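Local coordinates for protein manganese lipoxygenase (Gaeumannomyces graminis, PDB 5FX8) that oxygenates linoleic and alpha-linolenic acids to 11S- and 13R-hydroperoxy fatty acids, using a catalytic manganese ion, at residues T48-D53 with G57-S62; A304-S309 with I440-G445; D310-M315 with L431-L436. All coordinates share one frame; numbering follows the deposited sequence.

Contact 1. Residues T48-D53 with G57-S62. Unlike the reference sequence in segment 48-53: N52 (reference Lys). With NAG (2-acetamido-2-deoxy-beta-D-glucopyranose), chain E.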
# COMPACT_ATOMS: atom_id res chain seq x y z
N THR A 48 23.56 1.81 21.08
CA THR A 48 24.40 0.83 21.74
C THR A 48 23.56 -0.14 22.55
O THR A 48 22.41 0.11 22.87
CB THR A 48 25.41 1.48 22.70
OG1 THR A 48 24.70 2.19 23.70
CG2 THR A 48 26.35 2.43 21.98
N LEU A 49 24.18 -1.25 22.92
CA LEU A 49 23.61 -2.20 23.85
C LEU A 49 23.71 -1.68 25.27
O LEU A 49 24.52 -0.81 25.57
CB LEU A 49 24.33 -3.53 23.74
CG LEU A 49 24.07 -4.31 22.46
CD1 LEU A 49 24.85 -5.61 22.51
CD2 LEU A 49 22.59 -4.58 22.32
N PRO A 50 22.85 -2.16 26.18
CA PRO A 50 22.96 -1.73 27.58
C PRO A 50 24.08 -2.40 28.33
O PRO A 50 24.49 -1.88 29.38
CB PRO A 50 21.60 -2.14 28.16
CG PRO A 50 21.20 -3.28 27.34
CD PRO A 50 21.64 -2.97 25.96
N ASN A 51 24.60 -3.51 27.82
CA ASN A 51 25.59 -4.32 28.53
C ASN A 51 26.73 -3.47 29.09
O ASN A 51 27.02 -3.51 30.29
CB ASN A 51 26.12 -5.40 27.59
CG ASN A 51 25.00 -6.13 26.84
OD1 ASN A 51 24.01 -5.51 26.44
ND2 ASN A 51 25.14 -7.44 26.63
N ASN A 52 27.34 -2.63 28.26
CA ASN A 52 28.50 -1.90 28.75
C ASN A 52 28.34 -0.40 28.67
O ASN A 52 29.25 0.32 28.25
CB ASN A 52 29.73 -2.34 28.00
CG ASN A 52 30.03 -3.75 28.27
OD1 ASN A 52 30.34 -4.12 29.39
ND2 ASN A 52 29.91 -4.58 27.27
N ASP A 53 27.19 0.06 29.10
CA ASP A 53 26.81 1.44 29.00
C ASP A 53 27.05 2.13 30.33
O ASP A 53 26.49 1.69 31.34
CB ASP A 53 25.34 1.52 28.61
CG ASP A 53 24.91 2.89 28.23
OD1 ASP A 53 25.59 3.85 28.61
OD2 ASP A 53 23.87 3.02 27.58
N GLY A 57 22.01 3.65 34.52
CA GLY A 57 20.94 3.92 35.45
C GLY A 57 19.98 4.95 34.89
O GLY A 57 18.77 4.88 35.11
N ALA A 58 20.52 5.90 34.14
CA ALA A 58 19.68 6.87 33.46
C ALA A 58 18.92 6.22 32.32
O ALA A 58 17.75 6.55 32.09
CB ALA A 58 20.53 8.01 32.94
N ARG A 59 19.58 5.32 31.59
CA ARG A 59 18.94 4.55 30.53
C ARG A 59 17.75 3.78 31.08
O ARG A 59 16.63 3.84 30.56
CB ARG A 59 19.98 3.63 29.89
CG ARG A 59 19.54 2.75 28.76
CD ARG A 59 20.74 2.14 28.06
NE ARG A 59 20.40 1.26 26.94
CZ ARG A 59 21.13 1.12 25.86
NH1 ARG A 59 22.26 1.78 25.75
NH2 ARG A 59 20.74 0.32 24.90
N ASN A 60 17.97 3.11 32.19
CA ASN A 60 16.89 2.48 32.92
C ASN A 60 15.80 3.48 33.30
O ASN A 60 14.61 3.16 33.26
CB ASN A 60 17.46 1.78 34.14
CG ASN A 60 17.98 0.39 33.83
OD1 ASN A 60 17.87 -0.09 32.70
ND2 ASN A 60 18.54 -0.26 34.85
N ALA A 61 16.17 4.71 33.68
CA ALA A 61 15.14 5.64 34.10
C ALA A 61 14.25 6.05 32.93
O ALA A 61 13.03 6.18 33.08
CB ALA A 61 15.75 6.88 34.75
N SER A 62 14.84 6.24 31.75
CA SER A 62 14.03 6.64 30.62
C SER A 62 13.08 5.53 30.24
O SER A 62 11.91 5.78 29.92
CB SER A 62 14.90 7.03 29.45
OG SER A 62 15.76 8.06 29.86
C1 NAG E . 19.08 -1.59 34.86
C2 NAG E . 20.02 -1.81 36.05
C3 NAG E . 20.45 -3.27 36.14
C4 NAG E . 19.24 -4.19 36.10
C5 NAG E . 18.41 -3.87 34.87
C6 NAG E . 17.16 -4.69 34.76
C7 NAG E . 21.47 0.05 36.77
C8 NAG E . 22.76 0.78 36.50
N2 NAG E . 21.19 -0.96 35.94
O3 NAG E . 21.23 -3.49 37.32
O4 NAG E . 19.64 -5.55 36.02
O5 NAG E . 18.01 -2.50 34.93
O6 NAG E . 16.32 -4.43 35.87
O7 NAG E . 20.74 0.35 37.69

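Contact 2. Residues A304-S309 with I440-G445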
# COMPACT_ATOMS: atom_id res chain seq x y z
N ALA A 304 8.20 -4.10 22.62
CA ALA A 304 9.58 -3.61 22.52
C ALA A 304 9.72 -2.18 23.03
O ALA A 304 10.66 -1.87 23.76
CB ALA A 304 10.09 -3.71 21.08
N PHE A 305 8.81 -1.29 22.63
CA PHE A 305 8.94 0.10 23.05
C PHE A 305 8.87 0.25 24.56
O PHE A 305 9.54 1.10 25.13
CB PHE A 305 7.84 0.93 22.37
CG PHE A 305 8.05 2.41 22.44
CD1 PHE A 305 8.98 3.03 21.65
CD2 PHE A 305 7.27 3.19 23.28
CE1 PHE A 305 9.14 4.39 21.70
CE2 PHE A 305 7.41 4.54 23.33
CZ PHE A 305 8.34 5.15 22.55
N ARG A 306 8.09 -0.60 25.22
CA ARG A 306 8.03 -0.62 26.67
C ARG A 306 9.25 -1.22 27.37
O ARG A 306 9.26 -1.25 28.61
CB ARG A 306 6.77 -1.38 27.10
CG ARG A 306 5.50 -0.65 26.72
CD ARG A 306 4.31 -1.34 27.26
NE ARG A 306 4.54 -1.77 28.63
CZ ARG A 306 4.28 -1.03 29.70
NH1 ARG A 306 3.77 0.19 29.58
NH2 ARG A 306 4.53 -1.53 30.90
N THR A 307 10.28 -1.70 26.66
CA THR A 307 11.34 -2.47 27.32
C THR A 307 12.74 -2.16 26.79
O THR A 307 13.69 -2.12 27.56
CB THR A 307 11.10 -3.98 27.16
OG1 THR A 307 10.82 -4.29 25.79
CG2 THR A 307 10.01 -4.49 28.07
N LEU A 308 12.88 -1.99 25.48
CA LEU A 308 14.15 -1.59 24.90
C LEU A 308 14.32 -0.08 25.02
O LEU A 308 13.37 0.68 24.87
CB LEU A 308 14.25 -1.97 23.43
CG LEU A 308 13.84 -3.36 23.02
CD1 LEU A 308 13.93 -3.49 21.54
CD2 LEU A 308 14.77 -4.30 23.69
N SER A 309 15.56 0.33 25.25
CA SER A 309 15.86 1.75 25.29
C SER A 309 15.65 2.34 23.91
O SER A 309 15.78 1.67 22.89
CB SER A 309 17.31 1.96 25.73
OG SER A 309 17.69 3.31 25.70
N ILE A 440 11.32 -9.90 25.52
CA ILE A 440 10.72 -11.21 25.28
C ILE A 440 9.74 -11.55 26.38
O ILE A 440 8.64 -12.04 26.13
CB ILE A 440 11.81 -12.27 25.12
CG1 ILE A 440 12.82 -11.83 24.08
CG2 ILE A 440 11.20 -13.59 24.74
CD1 ILE A 440 12.24 -11.63 22.75
N ALA A 441 10.13 -11.30 27.63
CA ALA A 441 9.23 -11.55 28.74
C ALA A 441 7.96 -10.70 28.64
O ALA A 441 6.85 -11.17 28.91
CB ALA A 441 9.99 -11.30 30.05
N GLU A 442 8.11 -9.44 28.26
CA GLU A 442 7.00 -8.52 28.10
C GLU A 442 6.06 -8.98 26.99
O GLU A 442 4.84 -8.87 27.11
CB GLU A 442 7.55 -7.12 27.80
CG GLU A 442 6.56 -6.03 27.49
CD GLU A 442 6.12 -5.25 28.72
OE1 GLU A 442 6.84 -5.30 29.74
OE2 GLU A 442 5.06 -4.57 28.65
N ALA A 443 6.63 -9.46 25.89
CA ALA A 443 5.81 -9.97 24.80
C ALA A 443 5.01 -11.15 25.28
O ALA A 443 3.80 -11.22 25.07
CB ALA A 443 6.67 -10.36 23.62
N ASN A 444 5.67 -12.08 25.95
CA ASN A 444 4.99 -13.30 26.35
C ASN A 444 3.99 -13.06 27.47
O ASN A 444 3.07 -13.86 27.63
CB ASN A 444 6.00 -14.34 26.75
CG ASN A 444 6.66 -14.98 25.58
OD1 ASN A 444 6.02 -15.71 24.82
ND2 ASN A 444 7.94 -14.72 25.41
N GLY A 445 4.13 -11.97 28.22
CA GLY A 445 3.33 -11.76 29.39
C GLY A 445 2.28 -10.68 29.24
O GLY A 445 1.17 -10.93 28.77
O HOH W 1 3.87 -4.25 31.03

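Contact 3. Residues D310-M315 with L431-L436. With NAG (2-acetamido-2-deoxy-beta-D-glucopyranose), chain E.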
# COMPACT_ATOMS: atom_id res chain seq x y z
N ASP A 310 15.33 3.62 23.87
CA ASP A 310 15.34 4.27 22.59
C ASP A 310 16.71 4.20 21.91
O ASP A 310 16.79 4.26 20.68
CB ASP A 310 14.85 5.70 22.76
CG ASP A 310 13.33 5.79 23.01
OD1 ASP A 310 12.54 4.87 22.65
OD2 ASP A 310 12.92 6.83 23.55
N ARG A 311 17.80 4.03 22.67
CA ARG A 311 19.13 3.96 22.08
C ARG A 311 19.56 2.54 21.75
O ARG A 311 20.66 2.35 21.25
CB ARG A 311 20.17 4.62 22.99
CG ARG A 311 19.84 6.06 23.30
CD ARG A 311 20.93 6.76 24.09
NE ARG A 311 21.00 6.42 25.52
CZ ARG A 311 22.03 5.81 26.09
NH1 ARG A 311 23.09 5.46 25.38
NH2 ARG A 311 22.01 5.55 27.39
N HIS A 312 18.73 1.57 21.99
CA HIS A 312 19.00 0.20 21.61
C HIS A 312 18.93 0.02 20.10
O HIS A 312 17.95 0.45 19.48
CB HIS A 312 18.01 -0.71 22.28
CG HIS A 312 18.44 -2.13 22.33
ND1 HIS A 312 18.64 -2.88 21.20
CD2 HIS A 312 18.69 -2.94 23.37
CE1 HIS A 312 18.99 -4.09 21.54
NE2 HIS A 312 19.04 -4.16 22.86
N PRO A 313 19.92 -0.62 19.47
CA PRO A 313 19.91 -0.75 17.99
C PRO A 313 18.71 -1.50 17.42
O PRO A 313 18.25 -1.21 16.30
CB PRO A 313 21.22 -1.50 17.72
CG PRO A 313 22.07 -1.15 18.88
CD PRO A 313 21.18 -1.09 20.06
N VAL A 314 18.19 -2.46 18.17
CA VAL A 314 17.01 -3.18 17.71
C VAL A 314 15.77 -2.29 17.77
O VAL A 314 14.90 -2.37 16.90
CB VAL A 314 16.84 -4.48 18.51
CG1 VAL A 314 15.59 -5.15 18.11
CG2 VAL A 314 17.98 -5.38 18.26
N MET A 315 15.69 -1.42 18.78
CA MET A 315 14.60 -0.46 18.86
C MET A 315 14.57 0.44 17.65
O MET A 315 13.50 0.75 17.13
CB MET A 315 14.72 0.39 20.12
CG MET A 315 13.48 1.24 20.44
SD MET A 315 12.08 0.19 20.87
CE MET A 315 11.03 0.30 19.45
N LEU A 431 22.40 -12.95 25.96
CA LEU A 431 21.75 -13.37 27.19
C LEU A 431 21.83 -12.28 28.24
O LEU A 431 20.90 -12.15 29.05
CB LEU A 431 22.38 -14.66 27.71
CG LEU A 431 21.84 -15.90 27.01
CD1 LEU A 431 22.95 -16.89 26.72
CD2 LEU A 431 20.71 -16.50 27.83
N ARG A 432 22.89 -11.49 28.22
CA ARG A 432 23.13 -10.43 29.18
C ARG A 432 22.60 -9.07 28.75
O ARG A 432 22.88 -8.08 29.43
CB ARG A 432 24.62 -10.32 29.46
CG ARG A 432 25.20 -11.54 30.06
CD ARG A 432 26.65 -11.38 30.35
NE ARG A 432 27.30 -12.59 29.92
CZ ARG A 432 28.10 -12.63 28.88
NH1 ARG A 432 28.37 -11.49 28.26
NH2 ARG A 432 28.65 -13.76 28.49
N ASP A 433 21.90 -9.00 27.62
CA ASP A 433 21.13 -7.82 27.18
C ASP A 433 19.77 -7.89 27.88
O ASP A 433 18.81 -8.45 27.37
CB ASP A 433 21.00 -7.82 25.66
CG ASP A 433 20.23 -6.62 25.11
OD1 ASP A 433 19.55 -5.95 25.87
OD2 ASP A 433 20.29 -6.37 23.89
N TYR A 434 19.70 -7.30 29.08
CA TYR A 434 18.48 -7.39 29.86
C TYR A 434 17.32 -6.67 29.18
O TYR A 434 16.17 -7.05 29.39
CB TYR A 434 18.71 -6.86 31.29
CG TYR A 434 19.20 -5.44 31.36
CD1 TYR A 434 18.33 -4.39 31.31
CD2 TYR A 434 20.55 -5.17 31.45
CE1 TYR A 434 18.77 -3.13 31.36
CE2 TYR A 434 20.99 -3.92 31.51
CZ TYR A 434 20.12 -2.90 31.46
OH TYR A 434 20.61 -1.62 31.51
N GLU A 435 17.61 -5.69 28.33
CA GLU A 435 16.53 -5.06 27.57
C GLU A 435 15.90 -6.03 26.58
O GLU A 435 14.68 -6.14 26.52
CB GLU A 435 17.04 -3.80 26.87
CG GLU A 435 17.40 -2.69 27.84
CD GLU A 435 17.99 -1.47 27.20
OE1 GLU A 435 18.14 -1.42 25.98
OE2 GLU A 435 18.32 -0.53 27.94
N LEU A 436 16.72 -6.77 25.82
CA LEU A 436 16.16 -7.76 24.90
C LEU A 436 15.37 -8.83 25.64
O LEU A 436 14.27 -9.21 25.23
CB LEU A 436 17.28 -8.42 24.10
CG LEU A 436 16.80 -9.46 23.10
CD1 LEU A 436 16.22 -8.75 21.93
CD2 LEU A 436 17.98 -10.22 22.68
C1 NAG E . 19.08 -1.59 34.86
C2 NAG E . 20.02 -1.81 36.05
C3 NAG E . 20.45 -3.27 36.14
C4 NAG E . 19.24 -4.19 36.10
C5 NAG E . 18.41 -3.87 34.87
C6 NAG E . 17.16 -4.69 34.76
C7 NAG E . 21.47 0.05 36.77
C8 NAG E . 22.76 0.78 36.50
N2 NAG E . 21.19 -0.96 35.94
O3 NAG E . 21.23 -3.49 37.32
O4 NAG E . 19.64 -5.55 36.02
O5 NAG E . 18.01 -2.50 34.93
O6 NAG E . 16.32 -4.43 35.87
O7 NAG E . 20.74 0.35 37.69

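Contact 1. Residues T48-D53 with G57-S62
R59 gathers the loop T48-D53 around its guanidinium group, one arginine organising the chain that leads into its own helix. NH2 reaches the carbonyl O of T48 at 2.6 Å in an almost straight bond (N-H...O 172°), while NH1 meets T48 OG1 at 3.2 Å. Both oxygens lie in the guanidinium plane, so NH1 holds the T48 hydroxyl and NH2 its carbonyl from one end of the group; a weak third bond links NH1 to the same carbonyl. With chi1 of T48 at 61°, the hydroxyl lies between backbone N and carbonyl carbon, turned to the same arginine end as the carbonyl.

The ionic part is a salt bridge from NH1 to D53 OD2 at 2.7 Å. It uses the anti side of the carboxylate, whose plane stands 87° from that of the guanidinium. The network extends further: R59 NE pairs with E435 and D53 OD2 also with R311.

In the packing, P50 N sits over one guanidinium face, 3.5 Å above the plane and toward the rim, while P50 CD (3.6 Å from R59 NH2) and CB (3.8 Å from R59 NE) lie nearby. The arginine chain, extended from CG to NE, reaches from the helix to the loop.

One residue on, N60 carries an N-linked glycan, ND2 bonded covalently to C1 of the sugar, and its OD1 makes a weak hydrogen bond with Y434 OH. A buried arginine of the first turns of helix 56-69 thus binds the loop just before it, at a glycosylated, peripheral part of the lipoxygenase fold, away from the manganese.

Contact 2. Residues A304-S309 with I440-G445
R306 and E442 form a salt bridge between NE and OE2 at 2.8 Å, with an N-H...O angle of 159°. The carboxylate oxygen lies near the guanidinium plane, yet the nitrogen approaches it from above the carboxylate plane, and the two planes are 37° apart. A water reinforces the pair, donating to E442 OE2 at 2.7 Å and weakly accepting from R306 NH2.

Both groups are shared with a second shell. E442 OE2 also takes a hydrogen bond from Y72 OH, and OE1 forms a salt bridge with R67; R306 NH1 is anchored on the carbonyl of F70. These partners probably fix the rotation of both buried charged groups and help to balance their charges.

Outward from the ion pair lies van der Waals packing. T307 turns CG2 onto E442, 3.6 Å from its CB and 3.7 Å from its OE1, while the threonine hydroxyl bonds back to the carbonyl of A303. The bend of E442 at chi2 (92°) brings the carboxylate round beside that methyl and over to the arginine, whose side chain it crosses at about a right angle.

The principle illustrated is a buried salt bridge tying one helix to the exit of another: the turn that follows helix 268-305, the helix bearing the manganese ligands H290 and H294, is fastened to the last turns of helix 434-444 within the largely helical lipoxygenase domain.

Contact 3. Residues D310-M315 with L431-L436
Two helix N-caps, H312 and D433, are joined here side chain to side chain in a His-carboxylate hydrogen bond. H312 NE2 donates to D433 OD2 at 2.7 Å, with an N-H...O angle of 157°, and engages the syn lone pair. Ring and carboxylate are nearly coplanar, 23° apart, and the two side chains reach toward each other from the starts of their own helices.

Each partner spends its other polar atom on its own helix. H312 ND1 accepts from V314 N at 3.1 Å, in the plane of the ring, so the imidazole acts as acceptor at one nitrogen and donor at the other, which is consistent with a neutral ring protonated on NE2. D433 OD1 accepts from L436 N at 2.9 Å, the donor standing above the carboxylate plane. With CG anti to the backbone N (chi1 -162°), the ring of H312 can serve both its cap and the carboxylate. Fixed at both nitrogens, it has little freedom to turn.

E435 runs alongside H312, antiparallel to it, and sets OE1 at the ring edge, 3.1 Å from H312 CD2. Its principal polar partner is R59, through OE2. On Y434 the first sugar of the N60 glycan rests over one ring face, NAG C5 being 3.6 Å from Y434 CD1.

Y420 of helix 396-420 adds a hydrogen bond to D433 OD2 and packs on H312 and L436. The contact thus holds the starts of helices 313-321 and 434-444 together, with helix 396-420 beside them and helix 56-69 lying against R311, H312 and E435.

In the fold
The three contacts lie on the same side of the chain's centre, contact 1 farthest from it and only partly buried, contacts 2 and 3 buried. Contacts 2 and 3 share helix 434-444, gripped near its end and at its start respectively, and contact 3 is nested within the chain loop that contact 2 closes. Contact 1 is local in sequence, whereas the others join segments more than a hundred residues apart. Their chemistry also differs: an arginine reading backbone and side-chain oxygens at the glycosylated edge, a hydrated salt bridge, and an imidazole-carboxylate link between caps. E435 ties contact 3 to the other two, its OE1 bonding weakly to S309 N of contact 2.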